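Local coordinates for protein beta-lactamase (Sphaerobacter thermophilus, PDB 4EWF) that probably hydrolyses the amide bond of beta-lactam rings to give substituted beta-amino acids, as a member of the class A beta-lactamase family, at residues A[9-15]-A[37-41]; A[27-33]-A[237-243]; A[209-215]-A[227-233]. One frame throughout, in Å; residues are numbered along the deposited sequence.

Contact 1: A[9-15]-A[37-41]; sequences IDWSGVA and GETFR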
ATOM      1  N   ILE A   9     -16.110  17.249 -11.878  1.00 35.29           N
ATOM      2  CA  ILE A   9     -15.048  17.365 -10.875  1.00 25.48           C
ATOM      3  C   ILE A   9     -13.987  18.413 -11.210  1.00 28.32           C
ATOM      4  O   ILE A   9     -13.436  18.422 -12.301  1.00 29.93           O
ATOM      5  CB  ILE A   9     -14.345  16.003 -10.628  1.00 25.92           C
ATOM      6  CG1 ILE A   9     -15.357  14.967 -10.136  1.00 32.17           C
ATOM      7  CG2 ILE A   9     -13.222  16.161  -9.620  1.00 26.13           C
ATOM      8  CD1 ILE A   9     -14.812  13.556 -10.109  1.00 30.38           C
ATOM      9  N   ASP A  10     -13.709  19.289 -10.249  1.00 26.45           N
ATOM     10  CA  ASP A  10     -12.624  20.261 -10.356  1.00 27.99           C
ATOM     11  C   ASP A  10     -11.386  19.674  -9.668  1.00 23.96           C
ATOM     12  O   ASP A  10     -11.356  19.574  -8.441  1.00 23.29           O
ATOM     13  CB  ASP A  10     -13.063  21.569  -9.662  1.00 29.52           C
ATOM     14  CG  ASP A  10     -12.032  22.700  -9.777  1.00 31.31           C
ATOM     15  OD1 ASP A  10     -10.875  22.440 -10.141  1.00 25.32           O
ATOM     16  OD2 ASP A  10     -12.378  23.867  -9.469  1.00 32.89           O
ATOM     17  N   TRP A  11     -10.366  19.294 -10.448  1.00 20.76           N
ATOM     18  CA  TRP A  11      -9.137  18.722  -9.901  1.00 23.92           C
ATOM     19  C   TRP A  11      -8.049  19.752  -9.587  1.00 22.60           C
ATOM     20  O   TRP A  11      -6.957  19.378  -9.175  1.00 22.51           O
ATOM     21  CB  TRP A  11      -8.530  17.674 -10.849  1.00 25.09           C
ATOM     22  CG  TRP A  11      -9.364  16.449 -11.059  1.00 24.87           C
ATOM     23  CD1 TRP A  11     -10.105  16.133 -12.169  1.00 27.48           C
ATOM     24  CD2 TRP A  11      -9.546  15.371 -10.134  1.00 20.67           C
ATOM     25  NE1 TRP A  11     -10.727  14.922 -11.987  1.00 29.93           N
ATOM     26  CE2 TRP A  11     -10.393  14.428 -10.747  1.00 23.68           C
ATOM     27  CE3 TRP A  11      -9.060  15.105  -8.844  1.00 25.01           C
ATOM     28  CZ2 TRP A  11     -10.777  13.237 -10.119  1.00 21.50           C
ATOM     29  CZ3 TRP A  11      -9.442  13.921  -8.215  1.00 28.65           C
ATOM     30  CH2 TRP A  11     -10.293  13.003  -8.860  1.00 28.23           C
ATOM     31  N   SER A  12      -8.332  21.034  -9.794  1.00 22.47           N
ATOM     32  CA  SER A  12      -7.307  22.064  -9.610  1.00 26.55           C
ATOM     33  C   SER A  12      -6.673  22.061  -8.215  1.00 24.98           C
ATOM     34  O   SER A  12      -5.492  22.367  -8.074  1.00 25.95           O
ATOM     35  CB  SER A  12      -7.855  23.462  -9.945  1.00 26.10           C
ATOM     36  OG  SER A  12      -8.827  23.864  -9.000  1.00 26.24           O
ATOM     37  N   GLY A  13      -7.447  21.719  -7.185  1.00 23.17           N
ATOM     38  CA  GLY A  13      -6.915  21.666  -5.832  1.00 17.23           C
ATOM     39  C   GLY A  13      -5.951  20.504  -5.658  1.00 25.09           C
ATOM     40  O   GLY A  13      -4.912  20.629  -5.015  1.00 22.62           O
ATOM     41  N   VAL A  14      -6.289  19.362  -6.245  1.00 20.37           N
ATOM     42  CA  VAL A  14      -5.388  18.223  -6.236  1.00 18.71           C
ATOM     43  C   VAL A  14      -4.088  18.558  -6.997  1.00 21.35           C
ATOM     44  O   VAL A  14      -2.984  18.284  -6.520  1.00 20.04           O
ATOM     45  CB  VAL A  14      -6.067  16.981  -6.854  1.00 19.53           C
ATOM     46  CG1 VAL A  14      -5.090  15.794  -6.885  1.00 20.37           C
ATOM     47  CG2 VAL A  14      -7.336  16.643  -6.087  1.00 20.11           C
ATOM     48  N   ALA A  15      -4.226  19.174  -8.170  1.00 22.66           N
ATOM     49  CA  ALA A  15      -3.052  19.595  -8.935  1.00 24.32           C
ATOM     50  C   ALA A  15      -2.188  20.591  -8.141  1.00 24.35           C
ATOM     51  O   ALA A  15      -0.965  20.485  -8.148  1.00 23.85           O
ATOM     52  CB  ALA A  15      -3.457  20.169 -10.282  1.00 24.51           C
ATOM     53  N   GLY A  37     -15.544   6.614 -11.121  1.00 40.59           N
ATOM     54  CA  GLY A  37     -14.585   5.976 -12.011  1.00 30.35           C
ATOM     55  C   GLY A  37     -13.671   6.999 -12.674  1.00 36.25           C
ATOM     56  O   GLY A  37     -12.638   6.641 -13.262  1.00 30.11           O
ATOM     57  N   GLU A  38     -14.049   8.278 -12.586  1.00 29.85           N
ATOM     58  CA  GLU A  38     -13.201   9.340 -13.121  1.00 28.90           C
ATOM     59  C   GLU A  38     -11.845   9.376 -12.408  1.00 26.67           C
ATOM     60  O   GLU A  38     -11.766   9.295 -11.184  1.00 25.81           O
ATOM     61  CB  GLU A  38     -13.867  10.719 -13.061  1.00 29.44           C
ATOM     62  CG  GLU A  38     -12.956  11.765 -13.701  1.00 38.40           C
ATOM     63  CD  GLU A  38     -13.552  13.153 -13.767  1.00 41.75           C
ATOM     64  OE1 GLU A  38     -12.756  14.113 -13.840  1.00 36.31           O
ATOM     65  OE2 GLU A  38     -14.798  13.285 -13.763  1.00 37.66           O
ATOM     66  N   THR A  39     -10.775   9.515 -13.179  1.00 23.89           N
ATOM     67  CA  THR A  39      -9.445   9.277 -12.631  1.00 26.04           C
ATOM     68  C   THR A  39      -8.489  10.451 -12.810  1.00 24.99           C
ATOM     69  O   THR A  39      -8.288  10.955 -13.922  1.00 26.68           O
ATOM     70  CB  THR A  39      -8.843   7.983 -13.234  1.00 27.21           C
ATOM     71  OG1 THR A  39      -9.697   6.883 -12.891  1.00 25.66           O
ATOM     72  CG2 THR A  39      -7.437   7.725 -12.687  1.00 26.47           C
ATOM     73  N   PHE A  40      -7.921  10.909 -11.705  1.00 22.00           N
ATOM     74  CA  PHE A  40      -6.848  11.894 -11.768  1.00 21.49           C
ATOM     75  C   PHE A  40      -5.507  11.151 -11.841  1.00 23.54           C
ATOM     76  O   PHE A  40      -5.256  10.220 -11.062  1.00 19.39           O
ATOM     77  CB  PHE A  40      -6.871  12.768 -10.520  1.00 21.04           C
ATOM     78  CG  PHE A  40      -5.684  13.689 -10.401  1.00 21.55           C
ATOM     79  CD1 PHE A  40      -5.742  14.983 -10.907  1.00 24.45           C
ATOM     80  CD2 PHE A  40      -4.521  13.262  -9.774  1.00 22.10           C
ATOM     81  CE1 PHE A  40      -4.643  15.834 -10.799  1.00 25.58           C
ATOM     82  CE2 PHE A  40      -3.424  14.100  -9.649  1.00 24.82           C
ATOM     83  CZ  PHE A  40      -3.480  15.382 -10.162  1.00 20.47           C
ATOM     84  N   ARG A  41      -4.649  11.575 -12.765  1.00 18.92           N
ATOM     85  CA  ARG A  41      -3.331  10.980 -12.946  1.00 22.38           C
ATOM     86  C   ARG A  41      -2.275  12.078 -13.048  1.00 25.93           C
ATOM     87  O   ARG A  41      -2.424  13.043 -13.810  1.00 21.02           O
ATOM     88  CB  ARG A  41      -3.279  10.120 -14.224  1.00 26.45           C
ATOM     89  CG  ARG A  41      -4.136   8.865 -14.190  1.00 32.13           C
ATOM     90  CD  ARG A  41      -3.836   7.918 -15.375  1.00 31.11           C
ATOM     91  NE  ARG A  41      -4.994   7.070 -15.663  1.00 45.79           N
ATOM     92  CZ  ARG A  41      -5.187   5.863 -15.138  1.00 51.63           C
ATOM     93  NH1 ARG A  41      -4.293   5.346 -14.312  1.00 50.97           N
ATOM     94  NH2 ARG A  41      -6.271   5.167 -15.445  1.00 60.36           N
TER
HETATM   95  O   HOH W   1     -16.541  15.188 -13.647  1.00 38.36           O
HETATM   96  O   HOH W   2     -13.170  16.668 -14.305  1.00 38.63           O

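Contact 2: A[27-33]-A[237-243]; sequences TVGATIV and LVVAVFT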
ATOM      1  N   THR A  27       9.637  14.506  -6.564  1.00 19.98           N
ATOM      2  CA  THR A  27       8.668  14.032  -7.552  1.00 20.81           C
ATOM      3  C   THR A  27       7.495  13.340  -6.891  1.00 21.44           C
ATOM      4  O   THR A  27       7.678  12.565  -5.951  1.00 20.10           O
ATOM      5  CB  THR A  27       9.343  13.037  -8.545  1.00 26.49           C
ATOM      6  OG1 THR A  27      10.383  13.720  -9.247  1.00 28.43           O
ATOM      7  CG2 THR A  27       8.328  12.489  -9.570  1.00 24.38           C
ATOM      8  N   VAL A  28       6.294  13.593  -7.411  1.00 21.25           N
ATOM      9  CA  VAL A  28       5.087  12.902  -6.953  1.00 19.84           C
ATOM     10  C   VAL A  28       4.487  12.081  -8.104  1.00 21.20           C
ATOM     11  O   VAL A  28       4.497  12.512  -9.259  1.00 17.19           O
ATOM     12  CB  VAL A  28       4.028  13.924  -6.437  1.00 22.60           C
ATOM     13  CG1 VAL A  28       2.666  13.248  -6.167  1.00 16.46           C
ATOM     14  CG2 VAL A  28       4.543  14.630  -5.174  1.00 20.57           C
ATOM     15  N   GLY A  29       4.001  10.886  -7.793  1.00 18.18           N
ATOM     16  CA  GLY A  29       3.199  10.115  -8.732  1.00 15.76           C
ATOM     17  C   GLY A  29       1.888   9.850  -8.017  1.00 21.37           C
ATOM     18  O   GLY A  29       1.887   9.460  -6.845  1.00 19.95           O
ATOM     19  N   ALA A  30       0.770  10.079  -8.700  1.00 21.15           N
ATOM     20  CA  ALA A  30      -0.542   9.924  -8.075  1.00 20.55           C
ATOM     21  C   ALA A  30      -1.562   9.459  -9.090  1.00 24.70           C
ATOM     22  O   ALA A  30      -1.668  10.014 -10.189  1.00 23.04           O
ATOM     23  CB  ALA A  30      -0.999  11.240  -7.457  1.00 21.93           C
ATOM     24  N   THR A  31      -2.318   8.442  -8.706  1.00 17.59           N
ATOM     25  CA  THR A  31      -3.468   7.997  -9.464  1.00 21.35           C
ATOM     26  C   THR A  31      -4.610   7.881  -8.466  1.00 19.98           C
ATOM     27  O   THR A  31      -4.520   7.145  -7.494  1.00 19.28           O
ATOM     28  CB  THR A  31      -3.193   6.636 -10.158  1.00 20.32           C
ATOM     29  OG1 THR A  31      -2.151   6.806 -11.124  1.00 25.95           O
ATOM     30  CG2 THR A  31      -4.440   6.125 -10.868  1.00 16.74           C
ATOM     31  N   ILE A  32      -5.677   8.629  -8.699  1.00 19.02           N
ATOM     32  CA  ILE A  32      -6.753   8.731  -7.739  1.00 18.76           C
ATOM     33  C   ILE A  32      -8.041   8.490  -8.479  1.00 22.16           C
ATOM     34  O   ILE A  32      -8.329   9.166  -9.463  1.00 22.32           O
ATOM     35  CB  ILE A  32      -6.767  10.125  -7.078  1.00 20.97           C
ATOM     36  CG1 ILE A  32      -5.490  10.325  -6.250  1.00 25.67           C
ATOM     37  CG2 ILE A  32      -8.050  10.317  -6.236  1.00 20.32           C
ATOM     38  CD1 ILE A  32      -5.197  11.775  -5.884  1.00 24.77           C
ATOM     39  N   VAL A  33      -8.807   7.507  -8.036  1.00 19.19           N
ATOM     40  CA  VAL A  33     -10.020   7.168  -8.754  1.00 17.81           C
ATOM     41  C   VAL A  33     -11.252   7.575  -7.970  1.00 22.06           C
ATOM     42  O   VAL A  33     -11.466   7.101  -6.860  1.00 22.79           O
ATOM     43  CB  VAL A  33     -10.095   5.661  -9.061  1.00 21.34           C
ATOM     44  CG1 VAL A  33     -11.290   5.374  -9.963  1.00 24.68           C
ATOM     45  CG2 VAL A  33      -8.785   5.188  -9.710  1.00 19.34           C
ATOM     46  N   LEU A 237     -13.122   6.310  -2.566  1.00 24.31           N
ATOM     47  CA  LEU A 237     -12.020   6.937  -3.261  1.00 21.28           C
ATOM     48  C   LEU A 237     -10.807   5.995  -3.284  1.00 23.04           C
ATOM     49  O   LEU A 237     -10.380   5.505  -2.237  1.00 22.02           O
ATOM     50  CB  LEU A 237     -11.634   8.226  -2.529  1.00 18.76           C
ATOM     51  CG  LEU A 237     -10.560   9.061  -3.219  1.00 26.09           C
ATOM     52  CD1 LEU A 237     -11.193   9.767  -4.411  1.00 23.76           C
ATOM     53  CD2 LEU A 237      -9.967  10.070  -2.256  1.00 23.50           C
ATOM     54  N   VAL A 238     -10.241   5.741  -4.460  1.00 17.23           N
ATOM     55  CA  VAL A 238      -8.992   4.968  -4.511  1.00 21.72           C
ATOM     56  C   VAL A 238      -7.807   5.917  -4.629  1.00 21.89           C
ATOM     57  O   VAL A 238      -7.810   6.809  -5.465  1.00 22.60           O
ATOM     58  CB  VAL A 238      -8.976   3.971  -5.688  1.00 23.33           C
ATOM     59  CG1 VAL A 238      -7.625   3.288  -5.798  1.00 20.75           C
ATOM     60  CG2 VAL A 238     -10.100   2.940  -5.528  1.00 27.24           C
ATOM     61  N   VAL A 239      -6.792   5.714  -3.792  1.00 14.88           N
ATOM     62  CA  VAL A 239      -5.651   6.617  -3.738  1.00 17.78           C
ATOM     63  C   VAL A 239      -4.308   5.878  -3.774  1.00 18.89           C
ATOM     64  O   VAL A 239      -3.994   5.100  -2.884  1.00 25.55           O
ATOM     65  CB  VAL A 239      -5.705   7.486  -2.462  1.00 17.86           C
ATOM     66  CG1 VAL A 239      -4.448   8.379  -2.361  1.00 17.45           C
ATOM     67  CG2 VAL A 239      -6.993   8.305  -2.447  1.00 20.96           C
ATOM     68  N   ALA A 240      -3.522   6.129  -4.809  1.00 19.36           N
ATOM     69  CA  ALA A 240      -2.168   5.582  -4.873  1.00 18.71           C
ATOM     70  C   ALA A 240      -1.186   6.735  -5.103  1.00 23.73           C
ATOM     71  O   ALA A 240      -1.126   7.312  -6.189  1.00 21.31           O
ATOM     72  CB  ALA A 240      -2.068   4.528  -5.990  1.00 20.94           C
ATOM     73  N   VAL A 241      -0.456   7.110  -4.062  1.00 18.65           N
ATOM     74  CA  VAL A 241       0.483   8.218  -4.171  1.00 16.21           C
ATOM     75  C   VAL A 241       1.878   7.758  -3.801  1.00 21.16           C
ATOM     76  O   VAL A 241       2.078   7.152  -2.753  1.00 23.61           O
ATOM     77  CB  VAL A 241       0.070   9.384  -3.257  1.00 17.60           C
ATOM     78  CG1 VAL A 241       1.090  10.521  -3.321  1.00 20.47           C
ATOM     79  CG2 VAL A 241      -1.313   9.878  -3.668  1.00 21.13           C
ATOM     80  N   PHE A 242       2.828   8.019  -4.695  1.00 19.96           N
ATOM     81  CA  PHE A 242       4.236   7.736  -4.463  1.00 18.77           C
ATOM     82  C   PHE A 242       4.997   9.042  -4.448  1.00 24.41           C
ATOM     83  O   PHE A 242       4.731   9.922  -5.267  1.00 20.30           O
ATOM     84  CB  PHE A 242       4.772   6.796  -5.559  1.00 19.25           C
ATOM     85  CG  PHE A 242       4.194   5.408  -5.466  1.00 21.00           C
ATOM     86  CD1 PHE A 242       4.946   4.364  -4.947  1.00 18.13           C
ATOM     87  CD2 PHE A 242       2.876   5.165  -5.829  1.00 18.98           C
ATOM     88  CE1 PHE A 242       4.410   3.078  -4.834  1.00 17.81           C
ATOM     89  CE2 PHE A 242       2.324   3.878  -5.717  1.00 18.42           C
ATOM     90  CZ  PHE A 242       3.100   2.834  -5.209  1.00 15.85           C
ATOM     91  N   THR A 243       5.933   9.193  -3.509  1.00 17.18           N
ATOM     92  CA  THR A 243       6.747  10.405  -3.523  1.00 16.66           C
ATOM     93  C   THR A 243       8.219  10.060  -3.359  1.00 24.59           C
ATOM     94  O   THR A 243       8.584   9.111  -2.668  1.00 21.41           O
ATOM     95  CB  THR A 243       6.348  11.465  -2.451  1.00 21.94           C
ATOM     96  OG1 THR A 243       6.942  11.137  -1.184  1.00 19.41           O
ATOM     97  CG2 THR A 243       4.828  11.604  -2.308  1.00 23.89           C
TER

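Contact 3: A[209-215]-A[227-233]; sequences EGIRWGS and VGFITTP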
ATOM      1  N   GLU A 209     -19.995   7.575  11.182  1.00 67.67           N
ATOM      2  CA  GLU A 209     -20.576   6.261  10.945  1.00 65.41           C
ATOM      3  C   GLU A 209     -20.516   5.912   9.465  1.00 58.02           C
ATOM      4  O   GLU A 209     -20.722   6.775   8.612  1.00 53.59           O
ATOM      5  CB  GLU A 209     -22.034   6.244  11.410  1.00 69.43           C
ATOM      6  CG  GLU A 209     -22.231   6.714  12.837  1.00 77.90           C
ATOM      7  CD  GLU A 209     -21.784   5.688  13.861  1.00 86.44           C
ATOM      8  OE1 GLU A 209     -22.627   5.278  14.690  1.00 94.17           O
ATOM      9  OE2 GLU A 209     -20.595   5.294  13.845  1.00 85.55           O
ATOM     10  N   GLY A 210     -20.243   4.646   9.163  1.00 56.40           N
ATOM     11  CA  GLY A 210     -20.202   4.182   7.785  1.00 54.54           C
ATOM     12  C   GLY A 210     -18.992   4.685   7.009  1.00 52.03           C
ATOM     13  O   GLY A 210     -18.928   4.546   5.783  1.00 44.12           O
ATOM     14  N   ILE A 211     -18.044   5.290   7.724  1.00 42.58           N
ATOM     15  CA  ILE A 211     -16.773   5.718   7.134  1.00 45.73           C
ATOM     16  C   ILE A 211     -15.645   4.753   7.503  1.00 44.92           C
ATOM     17  O   ILE A 211     -15.475   4.400   8.679  1.00 41.33           O
ATOM     18  CB  ILE A 211     -16.403   7.146   7.579  1.00 43.04           C
ATOM     19  CG1 ILE A 211     -17.388   8.143   6.974  1.00 42.05           C
ATOM     20  CG2 ILE A 211     -14.966   7.490   7.178  1.00 40.11           C
ATOM     21  CD1 ILE A 211     -17.603   9.367   7.818  1.00 48.14           C
ATOM     22  N   ARG A 212     -14.894   4.313   6.491  1.00 34.92           N
ATOM     23  CA  ARG A 212     -13.740   3.431   6.702  1.00 34.03           C
ATOM     24  C   ARG A 212     -12.581   3.839   5.789  1.00 31.30           C
ATOM     25  O   ARG A 212     -12.788   4.465   4.738  1.00 25.43           O
ATOM     26  CB  ARG A 212     -14.102   1.958   6.436  1.00 40.18           C
ATOM     27  CG  ARG A 212     -15.591   1.688   6.255  1.00 59.98           C
ATOM     28  CD  ARG A 212     -15.886   0.206   6.092  1.00 66.35           C
ATOM     29  NE  ARG A 212     -15.570  -0.540   7.306  1.00 78.04           N
ATOM     30  CZ  ARG A 212     -16.383  -0.653   8.357  1.00 88.10           C
ATOM     31  NH1 ARG A 212     -16.000  -1.356   9.418  1.00 89.99           N
ATOM     32  NH2 ARG A 212     -17.575  -0.064   8.352  1.00 89.46           N
ATOM     33  N   TRP A 213     -11.367   3.479   6.186  1.00 24.90           N
ATOM     34  CA  TRP A 213     -10.208   3.653   5.314  1.00 22.29           C
ATOM     35  C   TRP A 213      -9.174   2.579   5.632  1.00 30.79           C
ATOM     36  O   TRP A 213      -9.154   2.013   6.729  1.00 27.16           O
ATOM     37  CB  TRP A 213      -9.603   5.058   5.449  1.00 23.96           C
ATOM     38  CG  TRP A 213      -8.832   5.268   6.723  1.00 23.02           C
ATOM     39  CD1 TRP A 213      -9.336   5.617   7.951  1.00 25.60           C
ATOM     40  CD2 TRP A 213      -7.412   5.154   6.885  1.00 25.18           C
ATOM     41  NE1 TRP A 213      -8.308   5.719   8.870  1.00 29.89           N
ATOM     42  CE2 TRP A 213      -7.121   5.431   8.241  1.00 31.33           C
ATOM     43  CE3 TRP A 213      -6.361   4.825   6.016  1.00 26.14           C
ATOM     44  CZ2 TRP A 213      -5.816   5.392   8.746  1.00 27.20           C
ATOM     45  CZ3 TRP A 213      -5.066   4.787   6.515  1.00 24.62           C
ATOM     46  CH2 TRP A 213      -4.802   5.071   7.870  1.00 28.14           C
ATOM     47  N   GLY A 214      -8.339   2.278   4.654  1.00 25.66           N
ATOM     48  CA  GLY A 214      -7.250   1.339   4.860  1.00 24.96           C
ATOM     49  C   GLY A 214      -6.167   1.692   3.877  1.00 24.57           C
ATOM     50  O   GLY A 214      -6.442   2.298   2.836  1.00 22.87           O
ATOM     51  N   SER A 215      -4.936   1.314   4.178  1.00 22.79           N
ATOM     52  CA  SER A 215      -3.858   1.591   3.249  1.00 21.37           C
ATOM     53  C   SER A 215      -2.630   0.764   3.601  1.00 25.24           C
ATOM     54  O   SER A 215      -2.542   0.191   4.692  1.00 20.66           O
ATOM     55  CB  SER A 215      -3.502   3.080   3.275  1.00 18.54           C
ATOM     56  OG  SER A 215      -2.568   3.371   4.309  1.00 20.78           O
ATOM     57  N   VAL A 227      -0.763   3.686  -0.314  1.00 17.12           N
ATOM     58  CA  VAL A 227      -1.683   3.154  -1.312  1.00 21.41           C
ATOM     59  C   VAL A 227      -2.895   2.608  -0.594  1.00 22.18           C
ATOM     60  O   VAL A 227      -2.758   1.753   0.275  1.00 20.56           O
ATOM     61  CB  VAL A 227      -1.036   1.993  -2.111  1.00 16.21           C
ATOM     62  CG1 VAL A 227      -2.104   1.279  -2.971  1.00 16.15           C
ATOM     63  CG2 VAL A 227       0.129   2.499  -2.961  1.00 18.13           C
ATOM     64  N   GLY A 228      -4.085   3.099  -0.919  1.00 16.29           N
ATOM     65  CA  GLY A 228      -5.252   2.597  -0.212  1.00 19.56           C
ATOM     66  C   GLY A 228      -6.591   3.121  -0.683  1.00 24.99           C
ATOM     67  O   GLY A 228      -6.739   3.534  -1.834  1.00 20.39           O
ATOM     68  N   PHE A 229      -7.573   3.100   0.217  1.00 21.15           N
ATOM     69  CA  PHE A 229      -8.913   3.497  -0.145  1.00 23.50           C
ATOM     70  C   PHE A 229      -9.575   4.236   1.005  1.00 22.86           C
ATOM     71  O   PHE A 229      -9.222   4.059   2.170  1.00 24.57           O
ATOM     72  CB  PHE A 229      -9.750   2.262  -0.482  1.00 19.11           C
ATOM     73  CG  PHE A 229     -10.004   1.383   0.701  1.00 25.97           C
ATOM     74  CD1 PHE A 229     -11.169   1.518   1.445  1.00 30.60           C
ATOM     75  CD2 PHE A 229      -9.061   0.440   1.097  1.00 23.37           C
ATOM     76  CE1 PHE A 229     -11.406   0.711   2.551  1.00 30.15           C
ATOM     77  CE2 PHE A 229      -9.294  -0.376   2.204  1.00 24.12           C
ATOM     78  CZ  PHE A 229     -10.455  -0.230   2.937  1.00 29.01           C
ATOM     79  N   ILE A 230     -10.547   5.061   0.659  1.00 23.88           N
ATOM     80  CA  ILE A 230     -11.410   5.680   1.654  1.00 24.64           C
ATOM     81  C   ILE A 230     -12.862   5.475   1.239  1.00 23.82           C
ATOM     82  O   ILE A 230     -13.251   5.806   0.116  1.00 22.10           O
ATOM     83  CB  ILE A 230     -11.111   7.175   1.819  1.00 25.58           C
ATOM     84  CG1 ILE A 230      -9.677   7.373   2.311  1.00 27.41           C
ATOM     85  CG2 ILE A 230     -12.088   7.807   2.796  1.00 22.78           C
ATOM     86  CD1 ILE A 230      -9.188   8.774   2.139  1.00 26.96           C
ATOM     87  N   THR A 231     -13.661   4.925   2.149  1.00 29.02           N
ATOM     88  CA  THR A 231     -15.055   4.628   1.858  1.00 30.83           C
ATOM     89  C   THR A 231     -15.972   5.433   2.773  1.00 32.91           C
ATOM     90  O   THR A 231     -15.795   5.432   3.991  1.00 36.31           O
ATOM     91  CB  THR A 231     -15.356   3.123   2.043  1.00 32.19           C
ATOM     92  OG1 THR A 231     -14.695   2.374   1.023  1.00 31.08           O
ATOM     93  CG2 THR A 231     -16.851   2.852   1.954  1.00 38.39           C
ATOM     94  N   THR A 232     -16.924   6.145   2.179  1.00 33.12           N
ATOM     95  CA  THR A 232     -18.010   6.769   2.936  1.00 33.48           C
ATOM     96  C   THR A 232     -19.336   6.269   2.362  1.00 42.27           C
ATOM     97  O   THR A 232     -19.350   5.596   1.327  1.00 36.42           O
ATOM     98  CB  THR A 232     -17.973   8.310   2.850  1.00 36.70           C
ATOM     99  OG1 THR A 232     -18.618   8.741   1.642  1.00 36.59           O
ATOM    100  CG2 THR A 232     -16.550   8.823   2.871  1.00 34.38           C
ATOM    101  N   PRO A 233     -20.462   6.588   3.027  1.00 44.60           N
ATOM    102  CA  PRO A 233     -21.758   6.162   2.476  1.00 44.29           C
ATOM    103  C   PRO A 233     -21.998   6.680   1.051  1.00 42.71           C
ATOM    104  O   PRO A 233     -22.784   6.101   0.301  1.00 43.79           O
ATOM    105  CB  PRO A 233     -22.777   6.761   3.456  1.00 50.67           C
ATOM    106  CG  PRO A 233     -22.022   7.801   4.237  1.00 53.77           C
ATOM    107  CD  PRO A 233     -20.608   7.325   4.294  1.00 41.67           C
TER

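Contact 1: A[9-15]-A[37-41]
The start of the N-terminal helix is fastened to the edge strand of the main antiparallel sheet by W11, whose edge meets E38 and whose face meets F40 of segment 37-41. The indole N-H supplies the one direct hydrogen bond: W11 NE1 donates to E38 OE1 at 2.9 Å, with an N-H...O angle of 162°. The oxygen lies close to the ring plane of W11, whereas NE1 approaches from above the carboxylate plane, the two planes being turned 66° against each other. E38 reaches this position fully stretched, with CG anti to the backbone N (chi1 -177°). Two waters link the same carboxylate to I9, one joining E38 OE2 to I9 N and the other joining E38 OE1, already held by the indole, to I9 O. Methylene CB of F40 sits over one face of the indole, 3.5 Å from the centroid of the W11 six-membered ring, while I9 CG2 occupies the opposite face. The two aromatic rings themselves meet obliquely. One turn further along, V14 CG1 rests over the centre of the F40 ring, 3.7 Å from its centroid. D10 fixes the beginning of the helix, its OD1 accepting from S12 N at 2.9 Å in a capping bond and also from S12 OG. Around this surface contact, V14 reaches A262 and A263 of the C-terminal helix 249-266 as well as I32 of strand 27-33, and I9 touches A266; F40 pairs through its backbone with I32, placing strand 39-42 alongside strand 27-33.

Contact 2: A[27-33]-A[237-243]
Backbone bonds between G29, T31 and V33 and their partners F242, A240 and V238 join strands 27-33 and 237-243, whose directions differ by 172°, as antiparallel neighbours. Each of these hydrogen-bonded pairs contributes two N-H...O bonds; G29 N to F242 O is 2.8 Å, and T31 N to A240 O is 3.0 Å. The alternate pairs, V28 with T243, A30 with V241 and I32 with V239, are non-hydrogen-bonded and come closer, with A30 CA 4.4 Å from V241 CA. There the CA-H groups point at carbonyls, as in I32 CA to V238 O at 3.2 Å.

V28, A30, I32, V239, V241 and T243 share one face: A30 CB meets V241 CG2 at 4.0 Å, and I32 CG2, anti to its own backbone N, approaches L237 CD1 at 3.7 Å. On the other face V33 and V238 bring their CB atoms to 3.9 Å.

Helix 249-266 packs against the first face through I256, I259 and T260, and helix 164-175 against T31, V33 and V238. T31 OG1 bonds D165, and T243 OG1 bonds the carbonyl of V224. The chemistry is thus that of a sheet interior: regular main-chain bonding satisfies the inward amides and carbonyls of three residue pairs, aliphatic groups predominate on the V28 face and mix with T31 and F242 on the other, and the buried threonine hydroxyls are paired with oxygen acceptors beyond the two strands.

Contact 3: A[209-215]-A[227-233]
The F229 ring lies flat against the backbone of the neighbouring strand, with W213 C and G214 N over one face; G214 N is 3.7 Å above the ring plane, offset toward the rim. This position follows from a chi1 of 67°, which sets CG between the backbone N and the carbonyl carbon and folds the ring back over G214, a residue with no side chain to obstruct it. The indole of W213 leans away on the other side of the sheet, where S215 OG lies at its edge in the ring plane, while CB of W213 meets the partner strand, 3.4 Å from F229 O and also against I230 CG1.

Four backbone bonds hold the strands together. R212 and T231 exchange a pair, T231 N to R212 O being 2.8 Å at 173°, and G214 and F229 exchange a second, with G214 N to F229 O longer at 3.2 Å. Beyond the G214-F229 pair, the non-hydrogen-bonded pair S215 and G228 brings its CA atoms to 3.9 Å, where one partner is again a glycine.

L189 and L192 of helix 182-192 and V171 of helix 164-175 pack on F229, while V205 touches I211, W213 and I230. The S215 hydroxyl bonds D226. With strand directions 177° apart, these are the two arms of the beta hairpin 212-220/223-232, which forms one margin of the five-stranded sheet in this alpha-beta-alpha sandwich.

All three contacts reach one antiparallel sheet, ordered 39-42, 27-33, 235-244, 223-232, 212-220. Contact 1 lies at one margin, contact 3 at the other, and contact 2 joins the strands between them. The first junction is direct: F40 N lies 2.9 Å from I32 O, a probable hydrogen bond. On the far side, L237 N is 2.7 Å from I230 O and G228 N 2.8 Å from V239 O, both probable hydrogen bonds. Contacts 1 and 3 do not touch, their nearest atoms being about 11 Å apart. V227 of contact 3 lies near, without touching, S52, K55, S113 and K216, which probably form the SxxK-type active site of this family.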